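Local coordinates for TlmII (Streptoalloteichus hindustanus, PDB 4HVM), which takes part in tallysomycin biosynthesis and is built like a nonribosomal peptide synthetase condensation domain, probably binding phosphopantetheine-linked substrates, at residues G45-D49 with D50-A54; F63-L66 with R67-F70; V138-Q142 with M143-A147; E387-E391 with A392-G396; V421-G425 with E426-I430. All coordinates share one frame; numbering follows the deposited sequence.

All five contacts are local, each spanning two adjoining segments. Contacts 2 and 3 belong to the core: contact 3 is the most central, and contact 2 touches it through leucines and Phe70, about 11 Å between centres. Contact 1, nearer the surface and farthest from the chain's middle, opens helix 49-62, whose far end runs into contact 2. Contacts 4 and 5, partly buried, touch each other, about 8 Å between centres; contact 4 shares a sheet with contact 3, contact 5 is a hairpin of another. Acids gather at the helix start of contact 1; contacts 2 and 3 combine leucine packing with side chains bonded to backbone; in contact 4 Glu391 bonds the backbone-paired hairpin of contact 5.

Contact 1 of 5, residues G45-D49 with D50-A54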
# COMPACT_ATOMS: atom_id res chain seq x y z
N GLY A 45 -11.38 -18.82 -18.90
CA GLY A 45 -11.40 -20.19 -19.37
C GLY A 45 -12.59 -20.93 -18.80
O GLY A 45 -13.53 -20.29 -18.32
N ARG A 46 -12.57 -22.25 -18.85
CA ARG A 46 -13.65 -23.04 -18.26
C ARG A 46 -13.48 -23.08 -16.74
O ARG A 46 -12.59 -23.75 -16.22
CB ARG A 46 -13.66 -24.46 -18.83
CG ARG A 46 -13.71 -24.50 -20.35
CD ARG A 46 -14.05 -25.89 -20.88
NE ARG A 46 -13.65 -26.04 -22.27
CZ ARG A 46 -14.38 -25.65 -23.32
NH1 ARG A 46 -15.55 -25.06 -23.13
NH2 ARG A 46 -13.92 -25.83 -24.55
N ILE A 47 -14.34 -22.34 -16.04
CA ILE A 47 -14.22 -22.19 -14.59
C ILE A 47 -15.47 -22.69 -13.87
O ILE A 47 -16.59 -22.24 -14.16
CB ILE A 47 -13.96 -20.73 -14.20
CG1 ILE A 47 -12.70 -20.20 -14.89
CG2 ILE A 47 -13.85 -20.59 -12.68
CD1 ILE A 47 -12.47 -18.71 -14.69
N ASP A 48 -15.29 -23.62 -12.94
CA ASP A 48 -16.38 -24.11 -12.11
C ASP A 48 -16.57 -23.18 -10.91
O ASP A 48 -15.74 -23.15 -10.00
CB ASP A 48 -16.09 -25.54 -11.65
CG ASP A 48 -17.32 -26.26 -11.14
OD1 ASP A 48 -18.36 -25.61 -10.91
OD2 ASP A 48 -17.24 -27.50 -10.97
N ASP A 49 -17.66 -22.42 -10.92
CA ASP A 49 -17.92 -21.44 -9.87
C ASP A 49 -18.01 -22.07 -8.48
O ASP A 49 -17.43 -21.56 -7.52
CB ASP A 49 -19.20 -20.66 -10.16
CG ASP A 49 -19.01 -19.62 -11.25
OD1 ASP A 49 -17.85 -19.34 -11.62
OD2 ASP A 49 -20.03 -19.07 -11.72
N ASP A 50 -18.75 -23.17 -8.38
CA ASP A 50 -18.93 -23.85 -7.11
C ASP A 50 -17.61 -24.38 -6.57
O ASP A 50 -17.37 -24.37 -5.36
CB ASP A 50 -19.94 -24.99 -7.26
CG ASP A 50 -21.33 -24.50 -7.61
OD1 ASP A 50 -21.79 -23.52 -6.98
OD2 ASP A 50 -21.95 -25.08 -8.53
N ARG A 51 -16.75 -24.84 -7.48
CA ARG A 51 -15.44 -25.34 -7.10
C ARG A 51 -14.57 -24.19 -6.62
O ARG A 51 -13.81 -24.34 -5.65
CB ARG A 51 -14.77 -26.04 -8.29
CG ARG A 51 -13.40 -26.62 -7.96
CD ARG A 51 -13.50 -27.72 -6.91
NE ARG A 51 -12.21 -28.04 -6.32
CZ ARG A 51 -11.75 -27.51 -5.19
NH1 ARG A 51 -12.49 -26.63 -4.52
NH2 ARG A 51 -10.56 -27.86 -4.72
N LEU A 52 -14.68 -23.05 -7.28
CA LEU A 52 -13.92 -21.86 -6.90
C LEU A 52 -14.44 -21.29 -5.59
O LEU A 52 -13.66 -20.83 -4.75
CB LEU A 52 -14.00 -20.81 -8.00
CG LEU A 52 -13.21 -19.51 -7.78
CD1 LEU A 52 -11.72 -19.80 -7.58
CD2 LEU A 52 -13.42 -18.56 -8.94
N ALA A 53 -15.76 -21.33 -5.41
CA ALA A 53 -16.38 -20.87 -4.18
C ALA A 53 -15.96 -21.73 -3.00
O ALA A 53 -15.72 -21.22 -1.90
CB ALA A 53 -17.90 -20.88 -4.32
N ALA A 54 -15.85 -23.03 -3.23
CA ALA A 54 -15.40 -23.96 -2.20
C ALA A 54 -13.94 -23.70 -1.86
O ALA A 54 -13.53 -23.84 -0.70
CB ALA A 54 -15.59 -25.39 -2.66
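Asp48 and Leu52 meet through the backbone, where the first turn of helix 49-62 closes. Leu52 N donates to Asp48 O at 2.9 Å, and Ala53 N donates to Asp49 O at 2.7 Å. These successive i to i+4 bonds identify Asp48 as the N-cap, the last residue before the helix.

Side-chain packing is modest. Ile47 CG2 lies 4.3 Å from Leu52 CD2, the only pairing of apolar side chains here. Leu52 continues into the interior, against Leu126 of strand 122-128 and Trp158 of helix 147-161. On the outer side Asp48 CB rests 3.6 Å from Arg51 CB, and the two side chains cross at about a right angle. Arg51 bends at its second torsion (chi2 64°), which carries the guanidinium off, and Asp48 OD2 ends 6.9 Å from Arg51 NE, too far for a salt bridge.

Charge is the third element. Asp48 takes CG anti to the backbone N (chi1 -163°), a setting that leaves OD1 3.5 Å from Asp50 N, beside the amides of the first turn. Asp48 OD1 and Asp50 OD2 are like charges 4.3 Å apart. Asp49 points elsewhere, forming a salt bridge with Arg128, while Asp50 has a long, weak ion pair with Arg89.

Three consecutive acids at a helix N-terminus would probably be favoured by its partial positive charge, which may offset some of the repulsion between Asp48 and Asp50, and Arg128 probably offsets the charge of the Asp49 carboxylate through their salt bridge.

Contact 2 of 5, residues F63-L66 with R67-F70; sequences FPLL and RVNF
Arg67 folds back over Pro64. Its backbone N donates to Pro64 O at 3.1 Å. Together with the preceding bond from Leu66 N to Phe63 O, this makes two successive i to i+3 turns that lead from the end of helix 49-62 into strand 68-72. The Arg67 side chain bends at its third torsion (chi3 -80°), and this swings the guanidinium round until Pro64 CA lies over one of its faces, with NH2 3.6 Å from Pro64 CB. All three nitrogens are engaged beyond the turn: NE with Leu60 O, NH2 with Asp61 O and NH1 with Arg81 O.

At Val68 the backbone N makes a weak bond to Leu65 O, 3.2 Å. Val68 CG2 lies against the turn, 3.3 Å from Pro64 O and 4.4 Å from Leu65 CD1. A water lies 3.0 Å from Leu66 O and 3.1 Å from Val68 O, within hydrogen-bonding range of both.

Asn69 is fixed from outside by Arg81 and the carbonyl of Asp119, and the ring of Phe70 packs on Met143 and Leu144.

Through NE and NH2, Arg67 therefore bonds the Leu60 and Asp61 carbonyls in the last turn of helix 49-62, and its positive charge is likely to suit that partially negative helix end.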
# COMPACT_ATOMS: atom_id res chain seq x y z
N PHE A 63 -6.66 -19.74 7.10
CA PHE A 63 -6.03 -18.53 7.62
C PHE A 63 -6.92 -17.83 8.64
O PHE A 63 -7.70 -16.95 8.27
CB PHE A 63 -5.71 -17.56 6.49
CG PHE A 63 -4.58 -18.01 5.59
CD1 PHE A 63 -3.28 -18.00 6.05
CD2 PHE A 63 -4.84 -18.40 4.29
CE1 PHE A 63 -2.24 -18.40 5.22
CE2 PHE A 63 -3.81 -18.80 3.46
CZ PHE A 63 -2.51 -18.80 3.93
N PRO A 64 -6.80 -18.20 9.92
CA PRO A 64 -7.61 -17.60 10.99
C PRO A 64 -7.47 -16.08 11.08
O PRO A 64 -8.33 -15.43 11.67
CB PRO A 64 -7.08 -18.26 12.26
CG PRO A 64 -5.74 -18.84 11.87
CD PRO A 64 -5.87 -19.22 10.43
N LEU A 65 -6.40 -15.53 10.51
CA LEU A 65 -6.20 -14.09 10.51
C LEU A 65 -7.31 -13.38 9.72
O LEU A 65 -7.73 -12.28 10.08
CB LEU A 65 -4.84 -13.73 9.92
CG LEU A 65 -4.58 -12.23 9.72
CD1 LEU A 65 -4.58 -11.50 11.05
CD2 LEU A 65 -3.28 -12.00 8.97
N LEU A 66 -7.77 -14.02 8.66
CA LEU A 66 -8.80 -13.44 7.82
C LEU A 66 -10.13 -13.34 8.57
O LEU A 66 -10.98 -12.52 8.23
CB LEU A 66 -8.98 -14.28 6.55
CG LEU A 66 -7.73 -14.49 5.70
CD1 LEU A 66 -8.04 -15.34 4.49
CD2 LEU A 66 -7.13 -13.16 5.28
N ARG A 67 -10.30 -14.19 9.58
CA ARG A 67 -11.52 -14.21 10.37
C ARG A 67 -11.35 -13.47 11.69
O ARG A 67 -11.96 -13.82 12.69
CB ARG A 67 -11.94 -15.66 10.64
CG ARG A 67 -12.36 -16.42 9.39
CD ARG A 67 -12.68 -17.88 9.69
NE ARG A 67 -11.47 -18.70 9.80
CZ ARG A 67 -11.05 -19.27 10.92
NH1 ARG A 67 -11.74 -19.13 12.05
NH2 ARG A 67 -9.94 -20.00 10.92
N VAL A 68 -10.52 -12.43 11.68
CA VAL A 68 -10.19 -11.71 12.91
C VAL A 68 -10.92 -10.38 13.05
O VAL A 68 -10.97 -9.58 12.11
CB VAL A 68 -8.67 -11.50 13.03
CG1 VAL A 68 -8.35 -10.33 13.94
CG2 VAL A 68 -8.00 -12.78 13.54
N ASN A 69 -11.51 -10.16 14.22
CA ASN A 69 -12.07 -8.87 14.58
C ASN A 69 -11.24 -8.25 15.69
O ASN A 69 -10.47 -8.94 16.35
CB ASN A 69 -13.53 -9.01 15.01
CG ASN A 69 -14.44 -9.39 13.86
OD1 ASN A 69 -14.71 -10.57 13.62
ND2 ASN A 69 -14.92 -8.38 13.13
N PHE A 70 -11.40 -6.95 15.91
CA PHE A 70 -10.59 -6.24 16.90
C PHE A 70 -11.41 -5.79 18.10
O PHE A 70 -12.58 -5.43 17.97
CB PHE A 70 -9.89 -5.04 16.25
CG PHE A 70 -8.88 -5.43 15.22
CD1 PHE A 70 -7.59 -5.79 15.60
CD2 PHE A 70 -9.20 -5.44 13.88
CE1 PHE A 70 -6.66 -6.16 14.65
CE2 PHE A 70 -8.27 -5.80 12.93
CZ PHE A 70 -7.00 -6.16 13.31
O HOH W 1 -12.47 -10.33 9.56

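Contact 3 of 5, residues V138-Q142 with M143-A147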
# COMPACT_ATOMS: atom_id res chain seq x y z
N VAL A 138 -10.65 -9.30 -3.60
CA VAL A 138 -10.57 -9.23 -2.14
C VAL A 138 -10.73 -7.79 -1.67
O VAL A 138 -10.13 -6.87 -2.22
CB VAL A 138 -9.25 -9.83 -1.60
CG1 VAL A 138 -8.04 -9.14 -2.21
CG2 VAL A 138 -9.20 -9.76 -0.09
N VAL A 139 -11.58 -7.61 -0.66
CA VAL A 139 -11.76 -6.30 -0.04
C VAL A 139 -11.40 -6.43 1.43
O VAL A 139 -12.13 -7.04 2.20
CB VAL A 139 -13.21 -5.82 -0.17
CG1 VAL A 139 -13.37 -4.46 0.49
CG2 VAL A 139 -13.60 -5.75 -1.64
N ALA A 140 -10.27 -5.85 1.83
CA ALA A 140 -9.73 -6.14 3.15
C ALA A 140 -9.29 -4.92 3.96
O ALA A 140 -8.81 -3.93 3.42
CB ALA A 140 -8.58 -7.13 3.04
N HIS A 141 -9.46 -5.03 5.27
CA HIS A 141 -8.97 -4.04 6.22
C HIS A 141 -7.44 -4.10 6.23
O HIS A 141 -6.86 -5.19 6.24
CB HIS A 141 -9.52 -4.36 7.61
CG HIS A 141 -9.43 -3.23 8.58
ND1 HIS A 141 -8.24 -2.81 9.14
CD2 HIS A 141 -10.39 -2.44 9.11
CE1 HIS A 141 -8.47 -1.81 9.96
NE2 HIS A 141 -9.76 -1.56 9.96
N GLN A 142 -6.80 -2.94 6.23
CA GLN A 142 -5.34 -2.88 6.10
C GLN A 142 -4.60 -3.39 7.34
O GLN A 142 -3.39 -3.62 7.29
CB GLN A 142 -4.89 -1.45 5.78
CG GLN A 142 -5.12 -0.46 6.91
CD GLN A 142 -4.31 0.81 6.76
OE1 GLN A 142 -4.71 1.73 6.06
NE2 GLN A 142 -3.15 0.85 7.42
N MSE A 143 -5.32 -3.56 8.44
CA MSE A 143 -4.73 -4.08 9.67
C MSE A 143 -4.72 -5.60 9.68
O MSE A 143 -4.28 -6.23 10.65
CB MSE A 143 -5.48 -3.55 10.89
CG MSE A 143 -5.20 -2.09 11.20
SE MSE A 143 -6.18 -1.46 12.76
CE MSE A 143 -5.68 -2.86 14.01
N LEU A 144 -5.21 -6.20 8.60
CA LEU A 144 -5.19 -7.64 8.43
C LEU A 144 -4.31 -8.02 7.25
O LEU A 144 -3.48 -8.92 7.35
CB LEU A 144 -6.60 -8.19 8.22
CG LEU A 144 -7.56 -8.14 9.42
CD1 LEU A 144 -8.80 -8.97 9.14
CD2 LEU A 144 -6.86 -8.63 10.68
N LEU A 145 -4.50 -7.33 6.13
CA LEU A 145 -3.74 -7.61 4.92
C LEU A 145 -3.10 -6.35 4.35
O LEU A 145 -3.78 -5.35 4.12
CB LEU A 145 -4.66 -8.23 3.86
CG LEU A 145 -5.47 -9.45 4.28
CD1 LEU A 145 -6.34 -9.95 3.14
CD2 LEU A 145 -4.55 -10.56 4.78
N ASP A 146 -1.79 -6.39 4.14
CA ASP A 146 -1.10 -5.31 3.45
C ASP A 146 -1.14 -5.55 1.94
O ASP A 146 -1.82 -6.46 1.47
CB ASP A 146 0.34 -5.15 3.95
CG ASP A 146 1.14 -6.45 3.91
OD1 ASP A 146 0.71 -7.41 3.25
OD2 ASP A 146 2.21 -6.49 4.55
N ALA A 147 -0.41 -4.73 1.18
CA ALA A 147 -0.41 -4.81 -0.28
C ALA A 147 -0.08 -6.20 -0.82
O ALA A 147 -0.76 -6.71 -1.71
CB ALA A 147 0.54 -3.77 -0.86
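His141 grips the loop that follows its strand with both side chain and backbone. At the tight end, Met143 N donates to ND1 at 3.1 Å, only 7° out of the ring plane, so the amide meets the ring at its edge. The ring can bend back this way because CG lies anti to the backbone N (chi1 -163°). Met143, a selenomethionine, runs alongside the imidazole in the same direction, with CG 3.5 Å from His141 CE1. His141 O accepts twice: from Leu144 N at 3.1 Å, above the carbonyl plane, and from Leu145 N at 3.2 Å, nearly along the C=O axis. Deeper in, Leu145 CD1 lies 3.6 Å from Ala140 CB and 4.3 Å from Val138 CG2. Without the imidazole, as with an alanine here in place of His141, the Met143 amide is likely to lose its acceptor and a gap to open beside the selenomethionine chain.

The other side is looser. Gln142, the partly exposed member, sends its chain away towards Trp26 and Leu27, while its CA makes a 3.5 Å CH-O contact with Leu145 O. Asp146, by contrast, is buried and well bonded though it faces away from the strand: it N-caps helix 147-161, bonds Ser149 and forms a salt bridge with Arg284.

The run from His141 to Ala147 reads as a probable variant of the HHxxxDG motif of condensation domains, with glutamine for the second histidine and Ala147 for the glycine. As elsewhere in that family, the aspartate is tied to an arginine, and the bonds at ND1 and His141 O imply a motif loop shaped by its first histidine.

Contact 4 of 5, residues E387-E391 with A392-G396; sequences ELFRE and ADLIG. With SO4 (sulfate ion), chain F.
Glu391 and Ile395 meet one turn apart along the short helix 391-394. Glu391 O accepts from Ile395 N at 3.1 Å and, weakly, from Leu394 N. Ile395 places CG1 beside its own backbone N (chi1 -71°), which brings CD1 back to 4.2 Å from Glu391 CG; the two side chains cross at a slant. The Glu391 methylenes would probably lose this neighbour and be freer to shift if a serine stood in place of Ile395. The Glu391 carboxylate goes on to bond Tyr151 OH and the amide of Glu423.

Arg390, the N-cap, has left-handed backbone angles that turn the chain from strand 385-388 into the helix. Its O takes two bonds, from Asp393 N at 2.9 Å and Leu394 N at 3.0 Å. Arg390 CG sits over one face of the Phe389 ring, 3.7 Å above the plane and displaced from the ring centre. The guanidinium and the Asp393 carboxylate stand nearly perpendicular, 86° apart, with Arg390 NH1 4.1 Å from Asp393 OD2, too far for a salt bridge.

Leu394 closes the inner side, its CD1 4.4 Å from Phe389 CD2. Past the helix, poorly ordered Gly396 makes a weak N-H bond to a sulfate probably carried over from crystallisation.

Strand 385-388 pairs with strand 36-44, whereas Ala392 bonds Glu423 of the other sheet, consistent with the crossover between the two halves of a condensation domain. Glu391, bonded to Tyr151 on one half and Glu423 on the other, implies a polar tie across that seam.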
# COMPACT_ATOMS: atom_id res chain seq x y z
N GLU A 387 -4.64 -13.36 -14.59
CA GLU A 387 -3.93 -12.09 -14.65
C GLU A 387 -4.49 -11.12 -13.62
O GLU A 387 -5.58 -11.34 -13.09
CB GLU A 387 -4.04 -11.48 -16.05
CG GLU A 387 -5.47 -11.14 -16.47
CD GLU A 387 -5.57 -10.69 -17.91
OE1 GLU A 387 -6.57 -10.03 -18.26
OE2 GLU A 387 -4.66 -11.02 -18.70
N LEU A 388 -3.75 -10.06 -13.35
CA LEU A 388 -4.22 -9.01 -12.45
C LEU A 388 -5.41 -8.31 -13.07
O LEU A 388 -5.48 -8.15 -14.29
CB LEU A 388 -3.10 -8.01 -12.16
CG LEU A 388 -2.19 -8.27 -10.95
CD1 LEU A 388 -1.50 -9.62 -11.05
CD2 LEU A 388 -1.17 -7.15 -10.80
N PHE A 389 -6.37 -7.91 -12.24
CA PHE A 389 -7.59 -7.29 -12.74
C PHE A 389 -7.67 -5.80 -12.44
O PHE A 389 -7.92 -5.41 -11.29
CB PHE A 389 -8.83 -8.01 -12.19
CG PHE A 389 -10.12 -7.36 -12.59
CD1 PHE A 389 -10.53 -7.36 -13.92
CD2 PHE A 389 -10.92 -6.74 -11.65
CE1 PHE A 389 -11.71 -6.75 -14.30
CE2 PHE A 389 -12.11 -6.14 -12.02
CZ PHE A 389 -12.50 -6.14 -13.35
N ARG A 390 -7.46 -4.99 -13.47
CA ARG A 390 -7.64 -3.54 -13.40
C ARG A 390 -7.00 -2.92 -12.16
O ARG A 390 -7.60 -2.07 -11.50
CB ARG A 390 -9.13 -3.17 -13.44
CG ARG A 390 -9.84 -3.57 -14.73
CD ARG A 390 -9.57 -2.58 -15.86
NE ARG A 390 -10.31 -2.93 -17.07
CZ ARG A 390 -11.55 -2.52 -17.34
NH1 ARG A 390 -12.19 -1.75 -16.48
NH2 ARG A 390 -12.14 -2.89 -18.47
N GLU A 391 -5.78 -3.35 -11.84
CA GLU A 391 -5.09 -2.87 -10.65
C GLU A 391 -4.98 -1.35 -10.61
O GLU A 391 -5.09 -0.74 -9.55
CB GLU A 391 -3.70 -3.51 -10.54
CG GLU A 391 -2.98 -3.20 -9.23
CD GLU A 391 -1.63 -3.88 -9.14
OE1 GLU A 391 -0.80 -3.69 -10.06
OE2 GLU A 391 -1.39 -4.60 -8.15
N ALA A 392 -4.78 -0.75 -11.78
CA ALA A 392 -4.66 0.70 -11.90
C ALA A 392 -5.93 1.43 -11.48
O ALA A 392 -5.88 2.55 -10.98
CB ALA A 392 -4.29 1.08 -13.32
N ASP A 393 -7.08 0.79 -11.70
CA ASP A 393 -8.37 1.40 -11.39
C ASP A 393 -8.83 1.09 -9.97
O ASP A 393 -9.64 1.81 -9.39
CB ASP A 393 -9.43 0.97 -12.41
CG ASP A 393 -9.17 1.53 -13.80
OD1 ASP A 393 -8.55 2.61 -13.90
OD2 ASP A 393 -9.59 0.88 -14.78
N LEU A 394 -8.31 0.00 -9.40
CA LEU A 394 -8.69 -0.40 -8.05
C LEU A 394 -7.85 0.33 -7.01
O LEU A 394 -8.25 0.43 -5.85
CB LEU A 394 -8.58 -1.91 -7.88
CG LEU A 394 -9.69 -2.72 -8.54
CD1 LEU A 394 -9.41 -4.21 -8.42
CD2 LEU A 394 -11.03 -2.37 -7.92
N ILE A 395 -6.68 0.82 -7.41
CA ILE A 395 -5.85 1.63 -6.53
C ILE A 395 -6.49 3.00 -6.30
O ILE A 395 -6.59 3.81 -7.22
CB ILE A 395 -4.43 1.82 -7.09
CG1 ILE A 395 -3.66 0.51 -7.02
CG2 ILE A 395 -3.69 2.88 -6.31
CD1 ILE A 395 -2.27 0.59 -7.63
N GLY A 396 -6.93 3.24 -5.07
CA GLY A 396 -7.58 4.49 -4.72
C GLY A 396 -6.58 5.54 -4.27
O GLY A 396 -6.59 5.97 -3.11
S SO4 F . -5.11 1.54 -1.97
O1 SO4 F . -5.09 2.63 -2.95
O2 SO4 F . -5.43 2.07 -0.64
O3 SO4 F . -6.13 0.57 -2.36
O4 SO4 F . -3.80 0.90 -1.92

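Contact 5 of 5, residues V421-G425 with E426-I430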
# COMPACT_ATOMS: atom_id res chain seq x y z
N VAL A 421 1.49 3.38 -8.40
CA VAL A 421 1.66 2.70 -9.68
C VAL A 421 0.92 1.36 -9.71
O VAL A 421 1.08 0.55 -8.80
CB VAL A 421 3.14 2.47 -10.01
CG1 VAL A 421 3.30 2.00 -11.45
CG2 VAL A 421 3.94 3.74 -9.79
N GLY A 422 0.13 1.14 -10.75
CA GLY A 422 -0.64 -0.09 -10.87
C GLY A 422 -0.63 -0.66 -12.27
O GLY A 422 -0.54 0.08 -13.25
N GLU A 423 -0.72 -1.98 -12.37
CA GLU A 423 -0.73 -2.66 -13.66
C GLU A 423 -2.00 -2.38 -14.45
O GLU A 423 -3.06 -2.10 -13.89
CB GLU A 423 -0.59 -4.18 -13.48
CG GLU A 423 0.82 -4.68 -13.25
CD GLU A 423 0.96 -6.16 -13.55
OE1 GLU A 423 2.00 -6.75 -13.17
OE2 GLU A 423 0.04 -6.74 -14.17
N LEU A 424 -1.88 -2.47 -15.77
CA LEU A 424 -3.03 -2.39 -16.67
C LEU A 424 -2.65 -3.02 -18.00
O LEU A 424 -2.01 -2.37 -18.83
CB LEU A 424 -3.46 -0.94 -16.89
CG LEU A 424 -4.83 -0.76 -17.52
CD1 LEU A 424 -5.94 -1.00 -16.50
CD2 LEU A 424 -4.94 0.61 -18.14
N GLY A 425 -3.03 -4.27 -18.20
CA GLY A 425 -2.55 -5.03 -19.33
C GLY A 425 -1.06 -5.30 -19.15
O GLY A 425 -0.63 -5.65 -18.05
N GLU A 426 -0.29 -5.13 -20.21
CA GLU A 426 1.16 -5.27 -20.11
C GLU A 426 1.79 -3.91 -19.89
O GLU A 426 2.96 -3.70 -20.23
CB GLU A 426 1.73 -5.92 -21.37
CG GLU A 426 1.31 -7.37 -21.59
CD GLU A 426 0.03 -7.49 -22.39
OE1 GLU A 426 0.09 -7.41 -23.63
OE2 GLU A 426 -1.04 -7.69 -21.77
N ASP A 427 1.02 -2.98 -19.33
CA ASP A 427 1.51 -1.63 -19.07
C ASP A 427 1.42 -1.29 -17.58
O ASP A 427 0.71 -1.95 -16.83
CB ASP A 427 0.72 -0.61 -19.88
CG ASP A 427 0.84 -0.83 -21.37
OD1 ASP A 427 1.91 -1.30 -21.82
OD2 ASP A 427 -0.14 -0.55 -22.10
N MSE A 428 2.13 -0.25 -17.18
CA MSE A 428 2.03 0.28 -15.82
C MSE A 428 1.38 1.65 -15.89
O MSE A 428 1.70 2.45 -16.77
CB MSE A 428 3.42 0.39 -15.18
CG MSE A 428 4.10 -0.95 -14.97
SE MSE A 428 3.17 -2.03 -13.65
CE MSE A 428 4.10 -1.46 -12.02
N VAL A 429 0.46 1.92 -14.98
CA VAL A 429 -0.21 3.22 -14.94
C VAL A 429 0.14 3.97 -13.67
O VAL A 429 -0.09 3.48 -12.56
CB VAL A 429 -1.73 3.07 -15.06
CG1 VAL A 429 -2.41 4.43 -14.91
CG2 VAL A 429 -2.09 2.45 -16.39
N ILE A 430 0.69 5.17 -13.83
CA ILE A 430 1.00 6.03 -12.69
C ILE A 430 -0.20 6.89 -12.32
O ILE A 430 -0.62 7.75 -13.09
CB ILE A 430 2.21 6.94 -13.01
CG1 ILE A 430 3.44 6.09 -13.31
CG2 ILE A 430 2.48 7.87 -11.85
CD1 ILE A 430 4.67 6.90 -13.68
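Gly422 and Val429 face each other as a hydrogen-bonded antiparallel pair: Gly422 N donates to Val429 O at 3.0 Å and Val429 N returns a bond to Gly422 O at 2.7 Å, both nearly straight at 168°. Leu424 and Asp427 form the next such pair, with Leu424 N to Asp427 O at 2.8 Å and Asp427 N to Leu424 O at 3.1 Å. Between these bonded pairs, Glu423 and Met428 are a non-hydrogen-bonded pair. Met428, a selenomethionine, bends at both chi2 (-67°) and chi3, which sets SE 3.6 Å from Glu423 CG and CE 3.6 Å from Val421 CG1. On the other face Leu424 CB meets Val429 CG2 diagonally at 3.7 Å.

The whole is a beta hairpin with a two-residue loop, a type II' turn with Gly425 and Glu426 at its corners. Gly425 has a positive phi, 68°, and glycine is common at this first corner of a type II' turn.

Farther out, Trp227 of helix 224-231 packs on Val421 and Met428. Ala392 lies against Leu424 and Val429 on the opposite face. Strand 216-223 flanks strand 427-434 through backbone bonds of Val222 with Met428 and Leu220 with Ile430.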